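Side-chain contact in uncharacterized protein (Leptospira interrogans serogroup Icterohaemorrhagiae serovar copenhageni, PDB 6ULO), which is of unknown function but carries a DUF7790 domain assigned to the NADP_Rossmann clan and is probably anchored to the membrane by a transmembrane helix: residues 115-120 against 171-176. Numbering follows the deposited sequence.
Sequences DFIRLW and MFQTDD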
ATOM      1  N   ASP A 115       8.329  13.105 -15.451  1.00 12.58           N
ATOM      2  CA  ASP A 115       9.530  12.300 -15.649  1.00 13.40           C
ATOM      3  C   ASP A 115       9.319  10.879 -15.129  1.00 12.26           C
ATOM      4  O   ASP A 115       9.760   9.906 -15.738  1.00 12.65           O
ATOM      5  CB  ASP A 115      10.737  12.929 -14.931  1.00 15.29           C
ATOM      6  CG  ASP A 115      11.024  14.333 -15.382  1.00 18.42           C
ATOM      7  OD1 ASP A 115      11.000  14.558 -16.599  1.00 21.21           O
ATOM      8  OD2 ASP A 115      11.257  15.211 -14.529  1.00 18.85           O
ATOM      9  N   PHE A 116       8.628  10.749 -13.999  1.00 11.88           N
ATOM     10  CA  PHE A 116       8.334   9.433 -13.460  1.00 11.86           C
ATOM     11  C   PHE A 116       7.429   8.639 -14.388  1.00 11.56           C
ATOM     12  O   PHE A 116       7.687   7.466 -14.677  1.00 12.40           O
ATOM     13  CB  PHE A 116       7.683   9.610 -12.096  1.00 11.58           C
ATOM     14  CG  PHE A 116       7.155   8.329 -11.498  1.00 10.58           C
ATOM     15  CD1 PHE A 116       8.007   7.394 -10.906  1.00 11.50           C
ATOM     16  CD2 PHE A 116       5.786   8.062 -11.519  1.00 11.80           C
ATOM     17  CE1 PHE A 116       7.494   6.226 -10.348  1.00 11.95           C
ATOM     18  CE2 PHE A 116       5.269   6.891 -10.979  1.00 11.39           C
ATOM     19  CZ  PHE A 116       6.138   5.975 -10.415  1.00 11.74           C
ATOM     20  N   ILE A 117       6.326   9.260 -14.826  1.00 12.05           N
ATOM     21  CA  ILE A 117       5.430   8.599 -15.763  1.00 12.94           C
ATOM     22  C   ILE A 117       6.185   8.203 -17.014  1.00 13.09           C
ATOM     23  O   ILE A 117       5.997   7.103 -17.544  1.00 12.63           O
ATOM     24  CB  ILE A 117       4.208   9.485 -16.068  1.00 13.78           C
ATOM     25  CG1 ILE A 117       3.439   9.768 -14.769  1.00 14.65           C
ATOM     26  CG2 ILE A 117       3.311   8.844 -17.149  1.00 15.47           C
ATOM     27  CD1 ILE A 117       2.795   8.527 -14.113  1.00 15.79           C
ATOM     28  N   ARG A 118       7.088   9.075 -17.481  1.00 13.14           N
ATOM     29  CA  ARG A 118       7.825   8.790 -18.702  0.56 14.23           C
ATOM     30  C   ARG A 118       8.736   7.568 -18.556  1.00 13.97           C
ATOM     31  O   ARG A 118       8.814   6.743 -19.470  1.00 14.31           O
ATOM     32  CB  ARG A 118       8.622  10.028 -19.092  0.56 16.05           C
ATOM     33  CG  ARG A 118       9.264   9.931 -20.455  0.56 18.04           C
ATOM     34  CD  ARG A 118       9.995  11.225 -20.795  0.56 21.20           C
ATOM     35  NE  ARG A 118      10.757  11.723 -19.661  0.56 24.80           N
ATOM     36  CZ  ARG A 118      11.984  11.316 -19.346  0.56 25.60           C
ATOM     37  NH1 ARG A 118      12.579  10.371 -20.066  0.56 26.09           N
ATOM     38  NH2 ARG A 118      12.605  11.847 -18.298  0.56 26.44           N
ATOM     39  N   LEU A 119       9.455   7.439 -17.428  1.00 13.46           N
ATOM     40  CA  LEU A 119      10.349   6.286 -17.259  1.00 13.14           C
ATOM     41  C   LEU A 119       9.578   4.976 -17.287  1.00 12.27           C
ATOM     42  O   LEU A 119      10.060   3.987 -17.841  1.00 12.98           O
ATOM     43  CB  LEU A 119      11.154   6.357 -15.958  1.00 13.73           C
ATOM     44  CG  LEU A 119      12.283   7.385 -15.948  1.00 13.44           C
ATOM     45  CD1 LEU A 119      12.960   7.290 -14.581  1.00 14.51           C
ATOM     46  CD2 LEU A 119      13.315   7.183 -17.100  1.00 14.79           C
ATOM     47  N   TRP A 120       8.382   4.938 -16.681  1.00 11.78           N
ATOM     48  CA  TRP A 120       7.575   3.723 -16.763  1.00 12.28           C
ATOM     49  C   TRP A 120       6.924   3.550 -18.125  1.00 12.49           C
ATOM     50  O   TRP A 120       6.495   2.434 -18.456  1.00 13.39           O
ATOM     51  CB  TRP A 120       6.483   3.723 -15.685  1.00 11.37           C
ATOM     52  CG  TRP A 120       6.878   3.029 -14.392  1.00 11.27           C
ATOM     53  CD1 TRP A 120       6.890   3.557 -13.120  1.00 11.34           C
ATOM     54  CD2 TRP A 120       7.257   1.653 -14.254  1.00 11.74           C
ATOM     55  NE1 TRP A 120       7.254   2.582 -12.208  1.00 12.00           N
ATOM     56  CE2 TRP A 120       7.494   1.416 -12.881  1.00 11.37           C
ATOM     57  CE3 TRP A 120       7.413   0.602 -15.160  1.00 12.20           C
ATOM     58  CZ2 TRP A 120       7.878   0.166 -12.390  1.00 12.49           C
ATOM     59  CZ3 TRP A 120       7.805  -0.646 -14.671  1.00 12.71           C
ATOM     60  CH2 TRP A 120       8.032  -0.847 -13.300  1.00 12.98           C
ATOM     61  N   MET A 171      -3.754  13.451  -6.876  1.00 11.82           N
ATOM     62  CA  MET A 171      -3.041  12.258  -6.419  1.00 10.99           C
ATOM     63  C   MET A 171      -1.589  12.390  -6.905  1.00 10.71           C
ATOM     64  O   MET A 171      -1.250  13.296  -7.678  1.00 11.70           O
ATOM     65  CB  MET A 171      -3.783  10.965  -6.845  1.00 11.09           C
ATOM     66  CG  MET A 171      -4.083  10.853  -8.344  1.00 11.94           C
ATOM     67  SD  MET A 171      -2.728  10.220  -9.343  1.00 12.18           S
ATOM     68  CE  MET A 171      -2.640   8.532  -8.762  1.00 12.99           C
ATOM     69  N   PHE A 172      -0.701  11.531  -6.379  1.00 11.21           N
ATOM     70  CA  PHE A 172       0.737  11.808  -6.513  1.00 10.97           C
ATOM     71  C   PHE A 172       1.233  11.788  -7.950  1.00 10.87           C
ATOM     72  O   PHE A 172       2.327  12.313  -8.208  1.00 11.76           O
ATOM     73  CB  PHE A 172       1.574  10.868  -5.622  1.00 11.27           C
ATOM     74  CG  PHE A 172       1.947   9.539  -6.264  1.00 11.09           C
ATOM     75  CD1 PHE A 172       3.227   9.316  -6.781  1.00 11.19           C
ATOM     76  CD2 PHE A 172       1.037   8.486  -6.297  1.00 11.45           C
ATOM     77  CE1 PHE A 172       3.562   8.102  -7.348  1.00 11.33           C
ATOM     78  CE2 PHE A 172       1.371   7.271  -6.868  1.00 11.19           C
ATOM     79  CZ  PHE A 172       2.643   7.061  -7.391  1.00 11.70           C
ATOM     80  N   GLN A 173       0.490  11.180  -8.890  1.00 10.71           N
ATOM     81  CA  GLN A 173       0.921  11.168 -10.285  1.00 11.47           C
ATOM     82  C   GLN A 173       0.439  12.381 -11.052  1.00 12.49           C
ATOM     83  O   GLN A 173       0.934  12.638 -12.149  1.00 13.73           O
ATOM     84  CB  GLN A 173       0.479   9.897 -11.029  1.00 11.89           C
ATOM     85  CG  GLN A 173       1.077   8.626 -10.391  1.00 11.26           C
ATOM     86  CD  GLN A 173       0.386   7.351 -10.813  1.00 11.58           C
ATOM     87  OE1 GLN A 173      -0.594   7.386 -11.562  1.00 12.20           O
ATOM     88  NE2 GLN A 173       0.830   6.221 -10.261  1.00 11.68           N
ATOM     89  N   THR A 174      -0.496  13.140 -10.492  1.00 11.61           N
ATOM     90  CA  THR A 174      -1.143  14.227 -11.208  1.00 12.48           C
ATOM     91  C   THR A 174      -1.054  15.564 -10.485  1.00 13.34           C
ATOM     92  O   THR A 174      -1.600  16.550 -10.994  1.00 14.64           O
ATOM     93  CB  THR A 174      -2.633  13.919 -11.481  1.00 13.65           C
ATOM     94  OG1 THR A 174      -3.327  13.808 -10.230  1.00 14.71           O
ATOM     95  CG2 THR A 174      -2.822  12.654 -12.279  1.00 14.23           C
ATOM     96  N   ASP A 175      -0.382  15.633  -9.339  1.00 12.45           N
ATOM     97  CA  ASP A 175      -0.274  16.860  -8.553  1.00 13.00           C
ATOM     98  C   ASP A 175       1.172  17.055  -8.122  1.00 12.81           C
ATOM     99  O   ASP A 175       1.773  16.157  -7.513  1.00 13.01           O
ATOM    100  CB  ASP A 175      -1.170  16.778  -7.314  1.00 14.44           C
ATOM    101  CG  ASP A 175      -1.055  18.025  -6.446  1.00 14.99           C
ATOM    102  OD1 ASP A 175      -1.549  19.078  -6.877  1.00 16.57           O
ATOM    103  OD2 ASP A 175      -0.453  17.961  -5.368  1.00 15.70           O
ATOM    104  N   ASP A 176       1.726  18.231  -8.430  1.00 13.53           N
ATOM    105  CA  ASP A 176       3.147  18.469  -8.171  1.00 14.06           C
ATOM    106  C   ASP A 176       3.487  18.342  -6.685  1.00 13.10           C
ATOM    107  O   ASP A 176       4.523  17.766  -6.337  1.00 13.45           O
ATOM    108  CB  ASP A 176       3.561  19.849  -8.696  1.00 14.74           C
ATOM    109  CG  ASP A 176       3.634  19.926 -10.212  1.00 16.66           C
ATOM    110  OD1 ASP A 176       3.786  18.891 -10.885  1.00 16.38           O
ATOM    111  OD2 ASP A 176       3.554  21.070 -10.733  1.00 19.33           O
TER
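F116 and I117, neighbours on helix 113-120, meet F172 and Q173 of the loop before helix 176-187. The backbones stay apart, I117 CA lying 7.5 Å from Q173 CA, and side chains bridge the gap. A chi1 of 172° swings F116 CG away from the backbone N and beside the carbonyl carbon. The F116 and F172 side chains cross at about a right angle, F116 CE2 4.2 Å from F172 CE1. Large apolar rings suit both places: F116 also packs on T103 and L107 of helix 94-109, F172 on L76 and T77 of helix 74-82. Beside them, I117 CD1 rests 4.1 Å from both CB and CG of Q173. Glutamine suits its place because its methylenes serve as apolar surface: CG also sits over the centre of one F172 ring face, 3.7 Å above its plane. The extended chain carries the amide onward, where buried OE1 is hydrogen-bonded by N160 ND2. T174 N bonds to M171 O at 2.9 Å, closing a beta turn centred on F172 and Q173; then D175 OD2 accepts Q178 N as N-cap. With H157 touching I117 and Q173, helix 113-120 is packed onto the loop joining helices 139-166 and 176-187, in a largely helical region.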